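Local coordinates for 3-hexulose-6-phosphate synthase (Mycobacterium gastri, PDB 3AJX), which is a TIM-barrel enzyme of the orotidine 5'-phosphate decarboxylase / HUMPS family that carries a bound magnesium ion and is built from two copies of one chain, at residues I7-S11 with T12-L16; S90-A93 with G94-A98; Q121-A125 with L126-F130. The protein carries 1 engineered substitution. All blocks are in the same frame, centred on the assembly; numbering follows the deposited sequence.

Interaction 1 (I7-S11 with T12-L16); sequences IDLLS and TEAAL
Ser11 meets Ala14 and Ala15 at the start of helix 12-22, where the chain coming off strand 2-7 winds into its first turn. Ser11 is the N-cap. Followed outward, its CB lies 3.7 Å from Glu13 OE1, which comes within range because the Glu13 chain bends at chi2 (59°) and folds back over the helix start. One bond further, OG sits between the backbone N and the carbonyl carbon (chi1 74°), facing the first turn, and there it accepts from Ala14 N at 3.0 Å with a fairly straight N-H (156°). The methyl of Ala14 is pressed close as well, its CB 3.1 Å from Ser11 OG. The Ser11 carbonyl does a second job: its O takes the N-H of Ala15 at 2.9 Å, the first i to i+4 bond of the helix. Side chain and carbonyl of one residue thus satisfy two successive amides of the opening turn.

Two aliphatic groups from before the cap lie against the same turn. Leu9 brings its CD1 branch to Ala14 CB at 3.9 Å. Ile7, the last residue of the strand, sets its CG2 methyl 3.9 Å from Ala15 CB, while its CD1 lies 3.8 Å from Ala15 O.

The side chain of Ile7 lies about 9 Å from the magnesium ion, which Glu30 and Asp59 bind. Its backbone pairs with Glu30 and Gly32, and its side chain touches Ile29 of strand 28-31. Glu39 of helix 33-39 accepts from Thr12 N through its carboxylate, Ala15 packs on Leu35 of that helix, Thr12 lies on Val43 and Ala46 of helix 42-50, and Leu9 rests on Tyr190 of helix 187-190.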
loop_
_atom_site.group_PDB
_atom_site.type_symbol
_atom_site.label_atom_id
_atom_site.label_comp_id
_atom_site.label_asym_id
_atom_site.label_seq_id
_atom_site.Cartn_x
_atom_site.Cartn_y
_atom_site.Cartn_z
ATOM N N ILE A 7 -13.738 7.508 -2.318
ATOM C CA ILE A 7 -14.022 7.816 -0.922
ATOM C C ILE A 7 -12.739 7.675 -0.106
ATOM O O ILE A 7 -12.461 6.626 0.477
ATOM C CB ILE A 7 -15.112 6.880 -0.350
ATOM C CG1 ILE A 7 -16.384 6.990 -1.196
ATOM C CG2 ILE A 7 -15.420 7.264 1.095
ATOM C CD1 ILE A 7 -17.547 6.153 -0.695
ATOM N N ASP A 8 -11.951 8.744 -0.085
ATOM C CA ASP A 8 -10.691 8.756 0.636
ATOM C C ASP A 8 -10.881 9.333 2.031
ATOM O O ASP A 8 -10.189 10.270 2.431
ATOM C CB ASP A 8 -9.661 9.566 -0.157
ATOM C CG ASP A 8 -9.209 8.853 -1.417
ATOM O OD1 ASP A 8 -8.845 9.530 -2.402
ATOM O OD2 ASP A 8 -9.206 7.603 -1.420
ATOM N N LEU A 9 -11.839 8.767 2.760
ATOM C CA LEU A 9 -12.147 9.205 4.115
ATOM C C LEU A 9 -11.548 8.228 5.125
ATOM O O LEU A 9 -10.847 7.290 4.738
ATOM C CB LEU A 9 -13.662 9.314 4.296
ATOM C CG LEU A 9 -14.324 10.309 3.333
ATOM C CD1 LEU A 9 -15.822 10.348 3.579
ATOM C CD2 LEU A 9 -13.711 11.691 3.523
ATOM N N LEU A 10 -11.823 8.426 6.411
ATOM C CA LEU A 10 -11.227 7.561 7.428
ATOM C C LEU A 10 -12.138 6.691 8.288
ATOM O O LEU A 10 -11.655 6.008 9.192
ATOM C CB LEU A 10 -10.332 8.399 8.344
ATOM C CG LEU A 10 -9.198 9.167 7.659
ATOM C CD1 LEU A 10 -8.430 9.967 8.702
ATOM C CD2 LEU A 10 -8.269 8.197 6.937
ATOM N N SER A 11 -13.442 6.703 8.034
ATOM C CA SER A 11 -14.340 5.871 8.829
ATOM C C SER A 11 -15.434 5.251 7.981
ATOM O O SER A 11 -15.859 5.824 6.976
ATOM C CB SER A 11 -14.979 6.685 9.964
ATOM O OG SER A 11 -15.969 7.573 9.476
ATOM N N THR A 12 -15.884 4.070 8.394
ATOM C CA THR A 12 -16.942 3.354 7.693
ATOM C C THR A 12 -18.227 4.177 7.733
ATOM O O THR A 12 -18.975 4.236 6.759
ATOM C CB THR A 12 -17.199 1.982 8.346
ATOM O OG1 THR A 12 -16.015 1.181 8.251
ATOM C CG2 THR A 12 -18.353 1.268 7.655
ATOM N N GLU A 13 -18.476 4.812 8.871
ATOM C CA GLU A 13 -19.664 5.640 9.032
ATOM C C GLU A 13 -19.671 6.748 7.980
ATOM O O GLU A 13 -20.668 6.960 7.292
ATOM C CB GLU A 13 -19.687 6.256 10.434
ATOM C CG GLU A 13 -19.837 5.255 11.577
ATOM C CD GLU A 13 -18.727 4.215 11.624
ATOM O OE1 GLU A 13 -17.537 4.597 11.589
ATOM O OE2 GLU A 13 -19.050 3.010 11.705
ATOM N N ALA A 14 -18.546 7.445 7.854
ATOM C CA ALA A 14 -18.418 8.535 6.888
ATOM C C ALA A 14 -18.548 8.028 5.456
ATOM O O ALA A 14 -19.184 8.669 4.616
ATOM C CB ALA A 14 -17.076 9.238 7.069
ATOM N N ALA A 15 -17.938 6.879 5.181
ATOM C CA ALA A 15 -17.981 6.289 3.848
ATOM C C ALA A 15 -19.407 5.910 3.460
ATOM O O ALA A 15 -19.842 6.172 2.340
ATOM C CB ALA A 15 -17.070 5.062 3.789
ATOM N N LEU A 16 -20.133 5.293 4.387
ATOM C CA LEU A 16 -21.512 4.892 4.129
ATOM C C LEU A 16 -22.417 6.102 3.910
ATOM O O LEU A 16 -23.269 6.098 3.022
ATOM C CB LEU A 16 -22.047 4.062 5.294
ATOM C CG LEU A 16 -21.535 2.627 5.416
ATOM C CD1 LEU A 16 -22.076 2.008 6.694
ATOM C CD2 LEU A 16 -21.972 1.818 4.202
#

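Interaction 2 (S90-A93 with G94-A98); sequences STIA and GAVKA
Between Ser90 and Lys97 the backbone is regular alpha-helix, four consecutive i to i+4 bonds running from the amides of Gly94, Ala95, Val96 and Lys97 back to the carbonyls of Ser90, Thr91, Ile92 and Ala93. Val96 N to Ile92 O, at 2.9 Å and 161°, is the straightest of them; the first and last, Gly94 N to Ser90 O at 3.0 Å and Lys97 N to Ala93 O at 2.9 Å, are more bent. Ile92 and Val96, one turn apart, meet through their CG2 methyls at 4.3 Å. With CG1 of Val96 anti to the backbone N (chi1 167°), its CG2 is turned back along the helix to lie 3.3 Å from Ile92 O.

This is helix 89-102, the crossover of the beta-alpha-beta unit that joins strands 80-84 and 105-109 of the barrel. Toward the barrel, Ile92 packs on Val83 and Val108 and Ala95 on Val83 and Val106; Ala95 also touches Ala70 of the neighbouring helix 66-75. The CB of Ala95 also lies 3.6 Å from Ile92 O. Toward the helix start, Thr91 OG1 is hydrogen-bonded to Asp138 of the second subunit, and Ser90 OG to Asp88.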
loop_
_atom_site.group_PDB
_atom_site.type_symbol
_atom_site.label_atom_id
_atom_site.label_comp_id
_atom_site.label_asym_id
_atom_site.label_seq_id
_atom_site.Cartn_x
_atom_site.Cartn_y
_atom_site.Cartn_z
ATOM N N SER A 90 5.052 -10.665 -11.202
ATOM C CA SER A 90 4.475 -11.850 -10.573
ATOM C C SER A 90 3.387 -11.483 -9.567
ATOM O O SER A 90 2.456 -12.254 -9.343
ATOM C CB SER A 90 5.567 -12.683 -9.889
ATOM O OG SER A 90 6.139 -11.993 -8.795
ATOM N N THR A 91 3.503 -10.301 -8.970
ATOM C CA THR A 91 2.516 -9.834 -8.005
ATOM C C THR A 91 1.227 -9.475 -8.742
ATOM O O THR A 91 0.125 -9.818 -8.307
ATOM C CB THR A 91 3.052 -8.605 -7.246
ATOM O OG1 THR A 91 4.186 -8.997 -6.464
ATOM C CG2 THR A 91 1.979 -8.017 -6.329
ATOM N N ILE A 92 1.371 -8.783 -9.866
ATOM C CA ILE A 92 0.213 -8.412 -10.656
ATOM C C ILE A 92 -0.415 -9.684 -11.214
ATOM O O ILE A 92 -1.636 -9.826 -11.232
ATOM C CB ILE A 92 0.613 -7.463 -11.805
ATOM C CG1 ILE A 92 1.095 -6.136 -11.208
ATOM C CG2 ILE A 92 -0.571 -7.246 -12.739
ATOM C CD1 ILE A 92 1.657 -5.148 -12.212
ATOM N N ALA A 93 0.426 -10.616 -11.653
ATOM C CA ALA A 93 -0.063 -11.878 -12.197
ATOM C C ALA A 93 -0.881 -12.634 -11.151
ATOM O O ALA A 93 -1.900 -13.239 -11.472
ATOM C CB ALA A 93 1.109 -12.737 -12.664
ATOM N N GLY A 94 -0.424 -12.596 -9.901
ATOM C CA GLY A 94 -1.121 -13.276 -8.826
ATOM C C GLY A 94 -2.487 -12.665 -8.576
ATOM O O GLY A 94 -3.464 -13.379 -8.351
ATOM N N ALA A 95 -2.553 -11.339 -8.599
ATOM C CA ALA A 95 -3.818 -10.649 -8.390
ATOM C C ALA A 95 -4.768 -10.993 -9.537
ATOM O O ALA A 95 -5.958 -11.229 -9.322
ATOM C CB ALA A 95 -3.591 -9.145 -8.331
ATOM N N VAL A 96 -4.240 -11.018 -10.758
ATOM C CA VAL A 96 -5.053 -11.343 -11.922
ATOM C C VAL A 96 -5.601 -12.768 -11.813
ATOM O O VAL A 96 -6.743 -13.033 -12.191
ATOM C CB VAL A 96 -4.237 -11.184 -13.231
ATOM C CG1 VAL A 96 -4.977 -11.825 -14.404
ATOM C CG2 VAL A 96 -4.010 -9.697 -13.514
ATOM N N LYS A 97 -4.795 -13.678 -11.274
ATOM C CA LYS A 97 -5.226 -15.065 -11.120
ATOM C C LYS A 97 -6.418 -15.115 -10.162
ATOM O O LYS A 97 -7.392 -15.838 -10.398
ATOM C CB LYS A 97 -4.066 -15.913 -10.592
ATOM C CG LYS A 97 -4.278 -17.410 -10.708
ATOM C CD LYS A 97 -2.994 -18.146 -10.359
ATOM C CE LYS A 97 -3.110 -19.629 -10.647
ATOM N NZ LYS A 97 -1.860 -20.361 -10.288
ATOM N N ALA A 98 -6.351 -14.336 -9.089
ATOM C CA ALA A 98 -7.451 -14.304 -8.130
ATOM C C ALA A 98 -8.679 -13.673 -8.785
ATOM O O ALA A 98 -9.804 -14.113 -8.564
ATOM C CB ALA A 98 -7.055 -13.517 -6.893
#

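Interaction 3 (Q121-A125 with L126-F130); sequences QEVRA and LGAKF
Leu126 folds back over the last turn of helix 116-125, its CB 3.4 Å from Val123 O and its CG 3.6 Å from Glu122 O. The CD1 branch runs on to Val123 CA, at 4.1 Å. The Leu126 amide makes weak bonds to Glu122 O and Val123 O. The next amide, Gly127 N, gives a firmer bond to Arg124 O at 3.0 Å, and Ala128 N makes a long, weak but straight bond to Val123 O (3.3 Å, 169°).

The last two bonds, with Gly127 at positive phi (114°), make a Schellman motif that closes the helix and turns the chain toward strand 130-134. Ala128 then brings its methyl back under the last turn, CB lying 3.6 Å from Val123 O and 4.4 Å from Val123 CG2. On the outer side, Arg124 CD comes within 3.8 Å of Ala128 O, the chain bending at chi2 (63°) to get there.

In the next shell, Val108 of strand 105-109 lies beneath both Val123 and Ala128. Leu126 rests on Asp89 and Ile92 of helix 89-102, while Glu122 forms a salt bridge with Arg119.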
loop_
_atom_site.group_PDB
_atom_site.type_symbol
_atom_site.label_atom_id
_atom_site.label_comp_id
_atom_site.label_asym_id
_atom_site.label_seq_id
_atom_site.Cartn_x
_atom_site.Cartn_y
_atom_site.Cartn_z
ATOM N N GLN A 121 0.998 -0.905 -21.051
ATOM C CA GLN A 121 1.005 -1.980 -22.033
ATOM C C GLN A 121 1.530 -3.267 -21.427
ATOM O O GLN A 121 1.008 -4.349 -21.695
ATOM C CB GLN A 121 1.858 -1.582 -23.242
ATOM C CG GLN A 121 1.100 -0.735 -24.241
ATOM C CD GLN A 121 0.043 -1.534 -24.985
ATOM O OE1 GLN A 121 -0.960 -0.986 -25.441
ATOM N NE2 GLN A 121 0.275 -2.836 -25.129
ATOM N N GLU A 122 2.563 -3.151 -20.604
ATOM C CA GLU A 122 3.143 -4.321 -19.963
ATOM C C GLU A 122 2.165 -5.014 -19.018
ATOM O O GLU A 122 2.031 -6.238 -19.049
ATOM C CB GLU A 122 4.412 -3.926 -19.207
ATOM C CG GLU A 122 5.567 -3.581 -20.138
ATOM C CD GLU A 122 6.744 -2.964 -19.422
ATOM O OE1 GLU A 122 6.733 -2.908 -18.177
ATOM O OE2 GLU A 122 7.695 -2.539 -20.113
ATOM N N VAL A 123 1.472 -4.241 -18.186
ATOM C CA VAL A 123 0.538 -4.847 -17.237
ATOM C C VAL A 123 -0.757 -5.299 -17.899
ATOM O O VAL A 123 -1.439 -6.190 -17.393
ATOM C CB VAL A 123 0.223 -3.896 -16.055
ATOM C CG1 VAL A 123 1.522 -3.455 -15.398
ATOM C CG2 VAL A 123 -0.591 -2.707 -16.529
ATOM N N ARG A 124 -1.096 -4.693 -19.032
ATOM C CA ARG A 124 -2.297 -5.098 -19.753
ATOM C C ARG A 124 -2.062 -6.531 -20.213
ATOM O O ARG A 124 -2.966 -7.367 -20.179
ATOM C CB ARG A 124 -2.525 -4.198 -20.972
ATOM C CG ARG A 124 -3.517 -4.761 -21.994
ATOM C CD ARG A 124 -4.915 -4.908 -21.419
ATOM N NE ARG A 124 -5.847 -5.495 -22.385
ATOM C CZ ARG A 124 -5.859 -6.779 -22.743
ATOM N NH1 ARG A 124 -4.989 -7.632 -22.218
ATOM N NH2 ARG A 124 -6.748 -7.212 -23.627
ATOM N N ALA A 125 -0.832 -6.807 -20.635
ATOM C CA ALA A 125 -0.457 -8.133 -21.101
ATOM C C ALA A 125 -0.552 -9.153 -19.975
ATOM O O ALA A 125 -0.728 -10.346 -20.227
ATOM C CB ALA A 125 0.956 -8.106 -21.665
ATOM N N LEU A 126 -0.430 -8.683 -18.736
ATOM C CA LEU A 126 -0.508 -9.562 -17.572
ATOM C C LEU A 126 -1.950 -9.840 -17.159
ATOM O O LEU A 126 -2.194 -10.669 -16.284
ATOM C CB LEU A 126 0.254 -8.962 -16.389
ATOM C CG LEU A 126 1.768 -8.777 -16.542
ATOM C CD1 LEU A 126 2.309 -8.018 -15.344
ATOM C CD2 LEU A 126 2.449 -10.133 -16.679
ATOM N N GLY A 127 -2.898 -9.134 -17.770
ATOM C CA GLY A 127 -4.300 -9.365 -17.457
ATOM C C GLY A 127 -5.104 -8.276 -16.770
ATOM O O GLY A 127 -6.259 -8.504 -16.415
ATOM N N ALA A 128 -4.523 -7.099 -16.570
ATOM C CA ALA A 128 -5.263 -6.021 -15.923
ATOM C C ALA A 128 -6.488 -5.648 -16.764
ATOM O O ALA A 128 -6.421 -5.649 -17.992
ATOM C CB ALA A 128 -4.361 -4.803 -15.744
ATOM N N LYS A 129 -7.611 -5.348 -16.110
ATOM C CA LYS A 129 -8.824 -4.953 -16.828
ATOM C C LYS A 129 -8.565 -3.580 -17.435
ATOM O O LYS A 129 -8.799 -3.344 -18.626
ATOM C CB LYS A 129 -10.019 -4.902 -15.871
ATOM C CG LYS A 129 -10.380 -6.253 -15.273
ATOM C CD LYS A 129 -10.720 -7.263 -16.364
ATOM C CE LYS A 129 -11.047 -8.630 -15.783
ATOM N NZ LYS A 129 -11.302 -9.628 -16.859
ATOM N N PHE A 130 -8.095 -2.665 -16.598
ATOM C CA PHE A 130 -7.727 -1.341 -17.054
ATOM C C PHE A 130 -6.668 -0.797 -16.120
ATOM O O PHE A 130 -6.356 -1.410 -15.099
ATOM C CB PHE A 130 -8.936 -0.382 -17.160
ATOM C CG PHE A 130 -9.740 -0.215 -15.895
ATOM C CD1 PHE A 130 -10.758 -1.110 -15.575
ATOM C CD2 PHE A 130 -9.551 0.902 -15.079
ATOM C CE1 PHE A 130 -11.586 -0.894 -14.471
ATOM C CE2 PHE A 130 -10.375 1.130 -13.968
ATOM C CZ PHE A 130 -11.395 0.231 -13.666
#

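How the interactions relate
The three contacts come one after another along the chain, and all lie on the helices of the eight-stranded parallel barrel and the loops that join them to its strands. Interaction 1 opens a helix, interaction 2 lies within one and interaction 3 closes one. Interactions 2 and 3 are neighbours, with centres 11 Å apart: helices 89-102 and 116-125 pack side by side, Ile92 CD1 meeting Val123 CG1 at 3.6 Å and Val96 CG2 approaching Leu126 O, in the turn that ends the second helix, at 3.5 Å. Interaction 1, centred 28 Å from interaction 2 and 30 Å from interaction 3, touches neither; the shared barrel connects them.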